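Putative oxidoreductase (PDB 2ISM) is a putative oxidoreductase of the glucose/sorbosone dehydrogenase family, built as a beta-propeller and carrying a bound calcium ion. Local coordinates at residues Asp232-Ile237 with Tyr262-Gly267; Phe217-Gly222 with Gly271-Phe276; Gln266-Gly271 with Leu280-Leu285; Gly241-Pro246 with Arg256-Leu261. All coordinates share one frame; numbering follows the deposited sequence.

Contact 1 of 4, residues Asp232-Ile237 with Tyr262-Gly267; sequences DEVNLI and YFWPQG. With CA (calcium ion), chain E.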
loop_
_atom_site.group_PDB
_atom_site.type_symbol
_atom_site.label_atom_id
_atom_site.label_comp_id
_atom_site.label_asym_id
_atom_site.label_seq_id
_atom_site.Cartn_x
_atom_site.Cartn_y
_atom_site.Cartn_z
ATOM N N ASP B 232 -7.621 -26.028 -3.197
ATOM C CA ASP B 232 -6.375 -25.365 -3.539
ATOM C C ASP B 232 -6.039 -24.673 -2.226
ATOM O O ASP B 232 -6.933 -24.421 -1.411
ATOM C CB ASP B 232 -6.610 -24.358 -4.659
ATOM C CG ASP B 232 -7.117 -25.021 -5.927
ATOM O OD1 ASP B 232 -6.304 -25.630 -6.653
ATOM O OD2 ASP B 232 -8.332 -24.940 -6.188
ATOM N N GLU B 233 -4.776 -24.339 -2.011
ATOM C CA GLU B 233 -4.422 -23.765 -0.725
ATOM C C GLU B 233 -3.293 -22.756 -0.664
ATOM O O GLU B 233 -2.580 -22.519 -1.636
ATOM C CB GLU B 233 -4.084 -24.918 0.212
ATOM C CG GLU B 233 -3.284 -25.993 -0.510
ATOM C CD GLU B 233 -2.817 -27.117 0.383
ATOM O OE1 GLU B 233 -3.660 -27.898 0.875
ATOM O OE2 GLU B 233 -1.593 -27.219 0.583
ATOM N N VAL B 234 -3.168 -22.156 0.514
ATOM C CA VAL B 234 -2.107 -21.214 0.824
ATOM C C VAL B 234 -1.518 -21.823 2.086
ATOM O O VAL B 234 -2.245 -22.095 3.050
ATOM C CB VAL B 234 -2.626 -19.807 1.151
ATOM C CG1 VAL B 234 -1.458 -18.930 1.604
ATOM C CG2 VAL B 234 -3.303 -19.199 -0.069
ATOM N N ASN B 235 -0.210 -22.053 2.071
ATOM C CA ASN B 235 0.478 -22.656 3.204
ATOM C C ASN B 235 1.515 -21.732 3.828
ATOM O O ASN B 235 2.098 -20.879 3.154
ATOM C CB ASN B 235 1.188 -23.949 2.766
ATOM C CG ASN B 235 0.229 -25.020 2.291
ATOM O OD1 ASN B 235 0.227 -25.400 1.117
ATOM N ND2 ASN B 235 -0.590 -25.521 3.202
ATOM N N LEU B 236 1.727 -21.904 5.129
ATOM C CA LEU B 236 2.734 -21.154 5.863
ATOM C C LEU B 236 3.857 -22.182 5.923
ATOM O O LEU B 236 3.752 -23.189 6.630
ATOM C CB LEU B 236 2.237 -20.810 7.273
ATOM C CG LEU B 236 3.216 -20.116 8.227
ATOM C CD1 LEU B 236 3.835 -18.909 7.550
ATOM C CD2 LEU B 236 2.478 -19.692 9.497
ATOM N N ILE B 237 4.919 -21.936 5.163
ATOM C CA ILE B 237 6.041 -22.865 5.072
ATOM C C ILE B 237 7.084 -22.751 6.177
ATOM O O ILE B 237 7.645 -21.681 6.408
ATOM C CB ILE B 237 6.772 -22.705 3.704
ATOM C CG1 ILE B 237 5.759 -22.766 2.552
ATOM C CG2 ILE B 237 7.820 -23.802 3.532
ATOM C CD1 ILE B 237 5.025 -24.079 2.437
ATOM N N TYR B 262 -5.095 -21.490 4.573
ATOM C CA TYR B 262 -6.413 -21.315 3.988
ATOM C C TYR B 262 -6.532 -22.222 2.774
ATOM O O TYR B 262 -5.539 -22.504 2.100
ATOM C CB TYR B 262 -6.610 -19.861 3.547
ATOM C CG TYR B 262 -8.041 -19.519 3.201
ATOM C CD1 TYR B 262 -8.971 -19.250 4.201
ATOM C CD2 TYR B 262 -8.474 -19.494 1.875
ATOM C CE1 TYR B 262 -10.297 -18.968 3.893
ATOM C CE2 TYR B 262 -9.796 -19.214 1.555
ATOM C CZ TYR B 262 -10.704 -18.952 2.569
ATOM O OH TYR B 262 -12.014 -18.681 2.261
ATOM N N PHE B 263 -7.745 -22.693 2.504
ATOM C CA PHE B 263 -7.976 -23.527 1.336
ATOM C C PHE B 263 -9.396 -23.306 0.839
ATOM O O PHE B 263 -10.297 -22.992 1.617
ATOM C CB PHE B 263 -7.729 -25.015 1.637
ATOM C CG PHE B 263 -8.739 -25.640 2.559
ATOM C CD1 PHE B 263 -8.640 -25.481 3.938
ATOM C CD2 PHE B 263 -9.777 -26.413 2.045
ATOM C CE1 PHE B 263 -9.559 -26.086 4.796
ATOM C CE2 PHE B 263 -10.701 -27.021 2.892
ATOM C CZ PHE B 263 -10.590 -26.858 4.271
ATOM N N TRP B 264 -9.593 -23.473 -0.465
ATOM C CA TRP B 264 -10.913 -23.326 -1.065
ATOM C C TRP B 264 -11.518 -24.683 -1.408
ATOM O O TRP B 264 -11.176 -25.288 -2.423
ATOM C CB TRP B 264 -10.836 -22.453 -2.320
ATOM C CG TRP B 264 -10.404 -21.045 -2.046
ATOM C CD1 TRP B 264 -11.211 -19.959 -1.867
ATOM C CD2 TRP B 264 -9.059 -20.569 -1.919
ATOM N NE1 TRP B 264 -10.451 -18.837 -1.637
ATOM C CE2 TRP B 264 -9.125 -19.184 -1.663
ATOM C CE3 TRP B 264 -7.800 -21.174 -1.994
ATOM C CZ2 TRP B 264 -7.987 -18.400 -1.484
ATOM C CZ3 TRP B 264 -6.672 -20.393 -1.817
ATOM C CH2 TRP B 264 -6.773 -19.022 -1.564
ATOM N N PRO B 265 -12.420 -25.156 -0.553
ATOM C CA PRO B 265 -13.104 -26.431 -0.784
ATOM C C PRO B 265 -13.772 -26.476 -2.154
ATOM O O PRO B 265 -13.697 -27.494 -2.843
ATOM C CB PRO B 265 -14.165 -26.457 0.318
ATOM C CG PRO B 265 -14.448 -25.024 0.594
ATOM C CD PRO B 265 -13.143 -24.304 0.407
ATOM N N GLN B 266 -14.418 -25.380 -2.539
ATOM C CA GLN B 266 -14.625 -25.068 -3.948
ATOM C C GLN B 266 -13.392 -24.403 -4.552
ATOM O O GLN B 266 -12.945 -23.359 -4.080
ATOM C CB GLN B 266 -15.848 -24.167 -4.124
ATOM C CG GLN B 266 -15.638 -22.737 -3.651
ATOM C CD GLN B 266 -15.134 -22.663 -2.224
ATOM O OE1 GLN B 266 -15.925 -22.576 -1.285
ATOM N NE2 GLN B 266 -13.817 -22.698 -2.056
ATOM N N GLY B 267 -12.849 -25.016 -5.599
ATOM C CA GLY B 267 -11.448 -24.845 -5.939
ATOM C C GLY B 267 -11.137 -23.445 -6.430
ATOM O O GLY B 267 -11.943 -22.828 -7.127
HETATM CA CA CA E . -1.591 -29.704 1.691
HETATM O O HOH W 1 -3.270 -30.853 3.507
HETATM O O HOH W 2 -1.128 -27.952 3.784
HETATM O O HOH W 3 0.476 -29.660 -0.005
HETATM O O HOH W 4 -2.382 -31.825 0.046
#
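Val234 and Trp264 meet on one face of an antiparallel strand pair, while Glu233 and Phe263 occupy the other. CG2 of Val234 comes at an oblique angle to the six-membered part of the indole, 3.8 Å from Trp264 CH2. Tyr262 sets the CE2 edge of its ring over one face of the same indole, offset toward the rim. On the far face, Glu233 and Phe263 touch only near the backbone, CB to CB at 3.9 Å. Beyond CG the Glu233 chain is extended (chi2 175°) and carries the carboxylate to the calcium ion. Both oxygens bind it, Glu233 OE1 at 2.9 Å and OE2 at 2.7 Å. Val234 N donates to Tyr262 O at 2.9 Å, and Tyr262 N returns a longer bond to Val234 O. Asp232 OD1 accepts from the backbone N of Gly222. The Val234 face thus carries apolar and aromatic packing with the Asp232 carboxylate at its end; the Glu233 face carries, beside Phe263, a bidentate carboxylate that probably offsets part of the calcium charge.

Contact 2 of 4, residues Phe217-Gly222 with Gly271-Phe276; sequences FSSEHG and GNLAFF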
loop_
_atom_site.group_PDB
_atom_site.type_symbol
_atom_site.label_atom_id
_atom_site.label_comp_id
_atom_site.label_asym_id
_atom_site.label_seq_id
_atom_site.Cartn_x
_atom_site.Cartn_y
_atom_site.Cartn_z
ATOM N N PHE B 217 5.261 -17.908 2.761
ATOM C CA PHE B 217 3.921 -18.365 2.428
ATOM C C PHE B 217 3.973 -18.880 1.000
ATOM O O PHE B 217 4.696 -18.333 0.169
ATOM C CB PHE B 217 2.924 -17.211 2.518
ATOM C CG PHE B 217 2.641 -16.773 3.920
ATOM C CD1 PHE B 217 1.441 -17.113 4.537
ATOM C CD2 PHE B 217 3.581 -16.041 4.633
ATOM C CE1 PHE B 217 1.180 -16.727 5.853
ATOM C CE2 PHE B 217 3.332 -15.650 5.949
ATOM C CZ PHE B 217 2.128 -15.995 6.558
ATOM N N SER B 218 3.207 -19.926 0.721
ATOM C CA SER B 218 3.189 -20.509 -0.610
ATOM C C SER B 218 1.765 -20.856 -1.029
ATOM O O SER B 218 0.891 -21.077 -0.191
ATOM C CB SER B 218 4.056 -21.774 -0.623
ATOM O OG SER B 218 4.059 -22.404 -1.890
ATOM N N SER B 219 1.536 -20.892 -2.336
ATOM C CA SER B 219 0.227 -21.239 -2.863
ATOM C C SER B 219 0.413 -22.469 -3.727
ATOM O O SER B 219 1.486 -22.669 -4.300
ATOM C CB SER B 219 -0.331 -20.098 -3.718
ATOM O OG SER B 219 0.521 -19.826 -4.817
ATOM N N GLU B 220 -0.613 -23.304 -3.816
ATOM C CA GLU B 220 -0.504 -24.485 -4.654
ATOM C C GLU B 220 -1.851 -25.022 -5.098
ATOM O O GLU B 220 -2.864 -24.844 -4.415
ATOM C CB GLU B 220 0.302 -25.579 -3.945
ATOM C CG GLU B 220 -0.395 -26.313 -2.819
ATOM C CD GLU B 220 0.498 -27.404 -2.238
ATOM O OE1 GLU B 220 1.555 -27.064 -1.665
ATOM O OE2 GLU B 220 0.158 -28.599 -2.365
ATOM N N HIS B 221 -1.852 -25.665 -6.262
ATOM C CA HIS B 221 -3.061 -26.237 -6.835
ATOM C C HIS B 221 -3.470 -27.499 -6.092
ATOM O O HIS B 221 -2.637 -28.355 -5.795
ATOM C CB HIS B 221 -2.847 -26.587 -8.311
ATOM C CG HIS B 221 -2.453 -25.421 -9.162
ATOM N ND1 HIS B 221 -1.206 -24.839 -9.096
ATOM C CD2 HIS B 221 -3.144 -24.727 -10.098
ATOM C CE1 HIS B 221 -1.146 -23.836 -9.957
ATOM N NE2 HIS B 221 -2.307 -23.748 -10.576
ATOM N N GLY B 222 -4.761 -27.602 -5.794
ATOM C CA GLY B 222 -5.274 -28.777 -5.114
ATOM C C GLY B 222 -5.586 -29.849 -6.148
ATOM O O GLY B 222 -5.273 -29.664 -7.322
ATOM N N GLY B 271 -2.132 -18.792 -8.781
ATOM C CA GLY B 271 -0.908 -18.488 -9.480
ATOM C C GLY B 271 0.005 -18.112 -8.324
ATOM O O GLY B 271 0.022 -18.794 -7.291
ATOM N N ASN B 272 0.739 -17.017 -8.455
ATOM C CA ASN B 272 1.628 -16.604 -7.380
ATOM C C ASN B 272 0.827 -15.816 -6.346
ATOM O O ASN B 272 -0.372 -15.598 -6.508
ATOM C CB ASN B 272 2.758 -15.735 -7.942
ATOM C CG ASN B 272 3.984 -15.713 -7.042
ATOM O OD1 ASN B 272 4.019 -16.375 -6.009
ATOM N ND2 ASN B 272 4.998 -14.948 -7.436
ATOM N N LEU B 273 1.482 -15.421 -5.262
ATOM C CA LEU B 273 0.825 -14.619 -4.233
ATOM C C LEU B 273 1.830 -13.586 -3.750
ATOM O O LEU B 273 3.033 -13.753 -3.944
ATOM C CB LEU B 273 0.339 -15.483 -3.058
ATOM C CG LEU B 273 1.108 -16.689 -2.501
ATOM C CD1 LEU B 273 2.605 -16.528 -2.638
ATOM C CD2 LEU B 273 0.700 -16.873 -1.044
ATOM N N ALA B 274 1.344 -12.512 -3.138
ATOM C CA ALA B 274 2.244 -11.471 -2.659
ATOM C C ALA B 274 1.621 -10.640 -1.554
ATOM O O ALA B 274 0.404 -10.466 -1.505
ATOM C CB ALA B 274 2.645 -10.562 -3.816
ATOM N N PHE B 275 2.468 -10.130 -0.663
ATOM C CA PHE B 275 2.004 -9.279 0.424
ATOM C C PHE B 275 1.978 -7.855 -0.111
ATOM O O PHE B 275 2.955 -7.369 -0.682
ATOM C CB PHE B 275 2.932 -9.414 1.632
ATOM C CG PHE B 275 2.683 -10.662 2.436
ATOM C CD1 PHE B 275 1.648 -10.709 3.367
ATOM C CD2 PHE B 275 3.451 -11.802 2.234
ATOM C CE1 PHE B 275 1.382 -11.875 4.083
ATOM C CE2 PHE B 275 3.194 -12.976 2.944
ATOM C CZ PHE B 275 2.158 -13.012 3.869
ATOM N N PHE B 276 0.839 -7.198 0.063
ATOM C CA PHE B 276 0.635 -5.848 -0.440
ATOM C C PHE B 276 -0.317 -5.121 0.505
ATOM O O PHE B 276 -1.442 -5.565 0.727
ATOM C CB PHE B 276 0.031 -5.947 -1.850
ATOM C CG PHE B 276 -0.223 -4.626 -2.519
ATOM C CD1 PHE B 276 0.831 -3.802 -2.897
ATOM C CD2 PHE B 276 -1.525 -4.235 -2.828
ATOM C CE1 PHE B 276 0.595 -2.605 -3.578
ATOM C CE2 PHE B 276 -1.774 -3.043 -3.509
ATOM C CZ PHE B 276 -0.711 -2.228 -3.886
#
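This is a buried packing contact between strands of two adjacent four-stranded sheets, close to the centre of the chain. Strands 217-220 and 271-276 run at 155° to each other, with their axes 6.7 Å apart at closest approach. They are not sheet neighbours, and side chains fill the gap. The aromatic end is a T-shaped pair. Phe275 turns the CZ and CE2 edge of its ring onto one face of Phe217, offset toward the rim, and the planes stand at 76°. Phe275 CZ lies 3.4 Å from Phe217 CD2. In a beta-propeller, successive blades pack face to face in just this way. Here the blade with strand 216-220 meets the following one, which opens with strand 270-276. Leu273 sits midway, its CD2 4.2 Å from CB of Phe217 and its CG 3.9 Å from CB of Ser219. Leu280 and Val282 of the next strand touch Leu273 as well. At the other end the contact turns polar. Ser219 OG stands between its own backbone N and carbonyl carbon (chi1 60°), and from there donates across to Gly271 O at 2.7 Å. The donor approaches nearly along the C=O axis, giving this buried carbonyl a side-chain partner from the neighbouring blade. Asn272 leaves the backbone away from strand 217-220; its ND2 is bonded to Glu319 and its OD1 to the backbone N of Leu207.

Contact 3 of 4, residues Gln266-Gly271 with Leu280-Leu285; sequences QGFPPG and LYVAGL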
loop_
_atom_site.group_PDB
_atom_site.type_symbol
_atom_site.label_atom_id
_atom_site.label_comp_id
_atom_site.label_asym_id
_atom_site.label_seq_id
_atom_site.Cartn_x
_atom_site.Cartn_y
_atom_site.Cartn_z
ATOM N N GLN B 266 -14.418 -25.380 -2.539
ATOM C CA GLN B 266 -14.625 -25.068 -3.948
ATOM C C GLN B 266 -13.392 -24.403 -4.552
ATOM O O GLN B 266 -12.945 -23.359 -4.080
ATOM C CB GLN B 266 -15.848 -24.167 -4.124
ATOM C CG GLN B 266 -15.638 -22.737 -3.651
ATOM C CD GLN B 266 -15.134 -22.663 -2.224
ATOM O OE1 GLN B 266 -15.925 -22.576 -1.285
ATOM N NE2 GLN B 266 -13.817 -22.698 -2.056
ATOM N N GLY B 267 -12.849 -25.016 -5.599
ATOM C CA GLY B 267 -11.448 -24.845 -5.939
ATOM C C GLY B 267 -11.137 -23.445 -6.430
ATOM O O GLY B 267 -11.943 -22.828 -7.127
ATOM N N PHE B 268 -9.963 -22.943 -6.063
ATOM C CA PHE B 268 -9.469 -21.679 -6.599
ATOM C C PHE B 268 -8.008 -21.792 -7.018
ATOM O O PHE B 268 -7.113 -21.307 -6.325
ATOM C CB PHE B 268 -9.636 -20.559 -5.569
ATOM C CG PHE B 268 -9.231 -19.204 -6.077
ATOM C CD1 PHE B 268 -10.111 -18.438 -6.823
ATOM C CD2 PHE B 268 -7.971 -18.698 -5.807
ATOM C CE1 PHE B 268 -9.741 -17.192 -7.291
ATOM C CE2 PHE B 268 -7.595 -17.452 -6.273
ATOM C CZ PHE B 268 -8.481 -16.698 -7.015
ATOM N N PRO B 269 -7.772 -22.434 -8.158
ATOM C CA PRO B 269 -6.408 -22.713 -8.617
ATOM C C PRO B 269 -5.556 -21.449 -8.662
ATOM O O PRO B 269 -5.824 -20.553 -9.463
ATOM C CB PRO B 269 -6.624 -23.252 -10.032
ATOM C CG PRO B 269 -7.981 -23.860 -9.993
ATOM C CD PRO B 269 -8.789 -23.003 -9.060
ATOM N N PRO B 270 -4.540 -21.384 -7.808
ATOM C CA PRO B 270 -3.731 -20.173 -7.665
ATOM C C PRO B 270 -2.469 -20.043 -8.496
ATOM O O PRO B 270 -1.829 -21.026 -8.865
ATOM C CB PRO B 270 -3.397 -20.186 -6.181
ATOM C CG PRO B 270 -3.102 -21.641 -5.967
ATOM C CD PRO B 270 -4.216 -22.355 -6.751
ATOM N N GLY B 271 -2.132 -18.792 -8.781
ATOM C CA GLY B 271 -0.908 -18.488 -9.480
ATOM C C GLY B 271 0.005 -18.112 -8.324
ATOM O O GLY B 271 0.022 -18.794 -7.291
ATOM N N LEU B 280 -2.605 -10.336 2.115
ATOM C CA LEU B 280 -2.007 -11.340 1.245
ATOM C C LEU B 280 -2.871 -11.477 0.000
ATOM O O LEU B 280 -4.036 -11.864 0.090
ATOM C CB LEU B 280 -1.919 -12.683 1.977
ATOM C CG LEU B 280 -1.261 -13.861 1.250
ATOM C CD1 LEU B 280 0.062 -13.424 0.637
ATOM C CD2 LEU B 280 -1.049 -15.010 2.235
ATOM N N TYR B 281 -2.304 -11.147 -1.157
ATOM C CA TYR B 281 -3.034 -11.235 -2.419
ATOM C C TYR B 281 -2.692 -12.521 -3.151
ATOM O O TYR B 281 -1.528 -12.908 -3.218
ATOM C CB TYR B 281 -2.702 -10.032 -3.299
ATOM C CG TYR B 281 -3.322 -8.743 -2.814
ATOM C CD1 TYR B 281 -4.345 -8.126 -3.538
ATOM C CD2 TYR B 281 -2.902 -8.146 -1.626
ATOM C CE1 TYR B 281 -4.935 -6.948 -3.093
ATOM C CE2 TYR B 281 -3.488 -6.966 -1.169
ATOM C CZ TYR B 281 -4.503 -6.375 -1.909
ATOM O OH TYR B 281 -5.085 -5.210 -1.470
ATOM N N VAL B 282 -3.707 -13.173 -3.707
ATOM C CA VAL B 282 -3.506 -14.426 -4.418
ATOM C C VAL B 282 -4.126 -14.383 -5.810
ATOM O O VAL B 282 -5.337 -14.218 -5.949
ATOM C CB VAL B 282 -4.124 -15.607 -3.635
ATOM C CG1 VAL B 282 -3.868 -16.923 -4.368
ATOM C CG2 VAL B 282 -3.537 -15.654 -2.236
ATOM N N ALA B 283 -3.290 -14.532 -6.834
ATOM C CA ALA B 283 -3.763 -14.520 -8.213
ATOM C C ALA B 283 -4.538 -15.804 -8.486
ATOM O O ALA B 283 -4.109 -16.891 -8.103
ATOM C CB ALA B 283 -2.582 -14.404 -9.179
ATOM N N GLY B 284 -5.682 -15.667 -9.147
ATOM C CA GLY B 284 -6.487 -16.827 -9.451
ATOM C C GLY B 284 -6.486 -17.130 -10.935
ATOM O O GLY B 284 -6.742 -16.259 -11.769
ATOM N N LEU B 285 -6.175 -18.374 -11.271
ATOM C CA LEU B 285 -6.172 -18.784 -12.660
ATOM C C LEU B 285 -7.524 -19.180 -13.253
ATOM O O LEU B 285 -7.995 -18.544 -14.202
ATOM C CB LEU B 285 -5.272 -20.022 -12.846
ATOM C CG LEU B 285 -3.773 -19.695 -12.758
ATOM C CD1 LEU B 285 -2.925 -20.971 -12.661
ATOM C CD2 LEU B 285 -3.384 -18.884 -13.992
#
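The open end of a beta hairpin, strands 270-276 and 279-284, is joined to the loop that leads into it. Pro270 and Gly284 form an antiparallel non-hydrogen-bonded pair. The backbone bonds lie to either side of it: Gly271 N donates to Ala283 O at 2.8 Å, and Leu285 N to Pro269 O at 2.9 Å. Both are nearly straight at the hydrogen, but Leu285 N lies almost in line with the Pro269 carbonyl, whereas Gly271 N sits above the plane of the Ala283 carbonyl. Pro270 CA places its hydrogen toward Ala283 O, 3.3 Å away. Pro270 CB rests on Val282 CG1 at 3.8 Å. Phe268 swings its ring over to the hairpin because CG is anti to the backbone N (chi1 -176°), with CE2 4.2 Å from Val282 CG1. Just past the strand end, Leu285 CB comes to 3.5 Å from Pro269 O. Such up-and-down pairing of the first two strands is typical of a beta-propeller blade, here that of strands 270-276, 279-284, 289-298 and 301-312.

Contact 4 of 4, residues Gly241-Pro246 with Arg256-Leu261; sequences GNYGWP and RYRDPL. With CA (calcium ion), chain E.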
loop_
_atom_site.group_PDB
_atom_site.type_symbol
_atom_site.label_atom_id
_atom_site.label_comp_id
_atom_site.label_asym_id
_atom_site.label_seq_id
_atom_site.Cartn_x
_atom_site.Cartn_y
_atom_site.Cartn_z
ATOM N N GLY B 241 8.962 -28.784 7.047
ATOM C CA GLY B 241 7.535 -29.057 7.071
ATOM C C GLY B 241 7.046 -29.976 5.965
ATOM O O GLY B 241 7.533 -29.916 4.837
ATOM N N ASN B 242 6.086 -30.836 6.298
ATOM C CA ASN B 242 5.498 -31.766 5.334
ATOM C C ASN B 242 4.066 -31.294 5.163
ATOM O O ASN B 242 3.285 -31.293 6.120
ATOM C CB ASN B 242 5.512 -33.192 5.884
ATOM C CG ASN B 242 5.099 -34.218 4.851
ATOM O OD1 ASN B 242 4.153 -34.008 4.085
ATOM N ND2 ASN B 242 5.797 -35.349 4.832
ATOM N N TYR B 243 3.706 -30.897 3.952
ATOM C CA TYR B 243 2.368 -30.386 3.743
ATOM C C TYR B 243 1.286 -31.348 3.284
ATOM O O TYR B 243 0.319 -30.950 2.661
ATOM C CB TYR B 243 2.454 -29.122 2.880
ATOM C CG TYR B 243 3.136 -28.031 3.679
ATOM C CD1 TYR B 243 2.392 -27.136 4.452
ATOM C CD2 TYR B 243 4.525 -28.016 3.817
ATOM C CE1 TYR B 243 3.014 -26.267 5.354
ATOM C CE2 TYR B 243 5.157 -27.155 4.718
ATOM C CZ TYR B 243 4.395 -26.290 5.487
ATOM O OH TYR B 243 5.018 -25.484 6.415
ATOM N N GLY B 244 1.459 -32.621 3.609
ATOM C CA GLY B 244 0.431 -33.613 3.329
ATOM C C GLY B 244 0.154 -34.286 2.001
ATOM O O GLY B 244 -0.318 -35.421 2.011
ATOM N N TRP B 245 0.400 -33.631 0.871
ATOM C CA TRP B 245 0.118 -34.280 -0.408
ATOM C C TRP B 245 1.004 -35.509 -0.613
ATOM O O TRP B 245 2.213 -35.448 -0.394
ATOM C CB TRP B 245 0.325 -33.293 -1.568
ATOM C CG TRP B 245 0.021 -33.890 -2.916
ATOM C CD1 TRP B 245 0.922 -34.264 -3.874
ATOM C CD2 TRP B 245 -1.279 -34.204 -3.442
ATOM N NE1 TRP B 245 0.264 -34.791 -4.965
ATOM C CE2 TRP B 245 -1.085 -34.766 -4.725
ATOM C CE3 TRP B 245 -2.586 -34.065 -2.951
ATOM C CZ2 TRP B 245 -2.156 -35.191 -5.527
ATOM C CZ3 TRP B 245 -3.651 -34.487 -3.749
ATOM C CH2 TRP B 245 -3.426 -35.044 -5.023
ATOM N N PRO B 246 0.415 -36.650 -1.033
ATOM C CA PRO B 246 -0.999 -36.892 -1.346
ATOM C C PRO B 246 -1.751 -37.580 -0.201
ATOM O O PRO B 246 -2.896 -38.006 -0.369
ATOM C CB PRO B 246 -0.917 -37.787 -2.567
ATOM C CG PRO B 246 0.212 -38.691 -2.191
ATOM C CD PRO B 246 1.246 -37.744 -1.573
ATOM N N ARG B 256 1.484 -34.854 11.830
ATOM C CA ARG B 256 2.637 -35.093 10.962
ATOM C C ARG B 256 2.575 -34.221 9.710
ATOM O O ARG B 256 3.604 -33.873 9.135
ATOM C CB ARG B 256 2.696 -36.562 10.533
ATOM C CG ARG B 256 2.998 -37.554 11.645
ATOM C CD ARG B 256 3.050 -38.966 11.078
ATOM N NE ARG B 256 1.782 -39.328 10.449
ATOM C CZ ARG B 256 1.618 -40.355 9.620
ATOM N NH1 ARG B 256 2.646 -41.133 9.310
ATOM N NH2 ARG B 256 0.426 -40.601 9.096
ATOM N N TYR B 257 1.363 -33.883 9.285
ATOM C CA TYR B 257 1.177 -33.063 8.094
ATOM C C TYR B 257 0.567 -31.729 8.492
ATOM O O TYR B 257 -0.442 -31.681 9.197
ATOM C CB TYR B 257 0.278 -33.800 7.103
ATOM C CG TYR B 257 0.731 -35.223 6.883
ATOM C CD1 TYR B 257 1.983 -35.496 6.333
ATOM C CD2 TYR B 257 -0.063 -36.300 7.277
ATOM C CE1 TYR B 257 2.434 -36.800 6.184
ATOM C CE2 TYR B 257 0.380 -37.611 7.130
ATOM C CZ TYR B 257 1.629 -37.853 6.585
ATOM O OH TYR B 257 2.074 -39.146 6.440
ATOM N N ARG B 258 1.188 -30.647 8.037
ATOM C CA ARG B 258 0.728 -29.307 8.368
ATOM C C ARG B 258 -0.444 -28.849 7.506
ATOM O O ARG B 258 -0.398 -28.950 6.277
ATOM C CB ARG B 258 1.894 -28.326 8.241
ATOM C CG ARG B 258 3.126 -28.753 9.025
ATOM C CD ARG B 258 4.222 -27.713 8.942
ATOM N NE ARG B 258 3.867 -26.474 9.634
ATOM C CZ ARG B 258 4.020 -26.269 10.940
ATOM N NH1 ARG B 258 4.527 -27.220 11.713
ATOM N NH2 ARG B 258 3.674 -25.104 11.475
ATOM N N ASP B 259 -1.492 -28.346 8.159
ATOM C CA ASP B 259 -2.677 -27.870 7.452
ATOM C C ASP B 259 -2.398 -26.541 6.772
ATOM O O ASP B 259 -1.502 -25.795 7.170
ATOM C CB ASP B 259 -3.857 -27.663 8.410
ATOM C CG ASP B 259 -4.331 -28.945 9.058
ATOM O OD1 ASP B 259 -4.311 -30.002 8.393
ATOM O OD2 ASP B 259 -4.743 -28.885 10.235
ATOM N N PRO B 260 -3.164 -26.228 5.724
ATOM C CA PRO B 260 -2.947 -24.956 5.036
ATOM C C PRO B 260 -3.496 -23.793 5.856
ATOM O O PRO B 260 -4.371 -23.974 6.708
ATOM C CB PRO B 260 -3.700 -25.145 3.722
ATOM C CG PRO B 260 -4.808 -26.079 4.101
ATOM C CD PRO B 260 -4.097 -27.083 4.971
ATOM N N LEU B 261 -2.953 -22.607 5.609
ATOM C CA LEU B 261 -3.398 -21.397 6.284
ATOM C C LEU B 261 -4.828 -21.140 5.827
ATOM O O LEU B 261 -5.665 -20.639 6.580
ATOM C CB LEU B 261 -2.514 -20.221 5.881
ATOM C CG LEU B 261 -3.041 -18.820 6.201
ATOM C CD1 LEU B 261 -3.098 -18.614 7.704
ATOM C CD2 LEU B 261 -2.138 -17.789 5.550
HETATM CA CA CA E . -1.591 -29.704 1.691
HETATM O O HOH W 5 5.377 -31.506 9.077
HETATM O O HOH W 2 -1.128 -27.952 3.784
HETATM O O HOH W 1 -3.270 -30.853 3.507
HETATM O O HOH W 3 0.476 -29.660 -0.005
HETATM O O HOH W 4 -2.382 -31.825 0.046
#
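The calcium site takes its backbone ligand from this contact within the long loop between strands 232-237 and 262-264. Tyr243 O binds the metal at 2.5 Å, and Glu233 supplies the carboxylate. Beside it, Arg258 N donates to Asn242 O at 2.9 Å, a bond of 166°. Asn242 OD1 turns back to accept from Gly244 N at 3.1 Å, forming an Asx turn around Tyr243. The amide of Asn242 lies alongside the ring of Tyr257, at its edge, with the planes 71° apart; OD1 is 3.5 Å from Tyr257 CD1. Its ND2 is hydrogen-bonded to OE1 of Gln162. Arg258 runs beside the ring of Tyr243. Its chain bends at CG-CD (chi3 67°), and CD approaches Tyr243 OH at 3.5 Å. That hydroxyl is hydrogen-bonded to Leu236 O. One water bridges Asn242 N and Arg256 O. Another, a calcium ligand, donates to Arg258 O. The carbonyls of Tyr243 and Arg258 therefore hold the ion from two parts of the same loop, one directly and one through water.

Overall arrangement
Contacts 2 and 3 belong to the buried interior, whereas contacts 1 and 4 lie farther out and are only partly buried. Contact 2 packs one propeller blade on the next. Contact 3 works within that next blade, and the two share Gly271, whose N serves the hairpin and whose O serves the neighbouring blade. Contact 1 pairs the last two strands of the earlier blade, and contact 4 is nested in the long loop between them. Both touch the same calcium ion and share four of its waters. Apolar and aromatic packing dominates contact 2, backbone pairing contact 3. Metal coordination marks the outer contacts, with a carboxylate in contact 1 and a backbone carbonyl in contact 4.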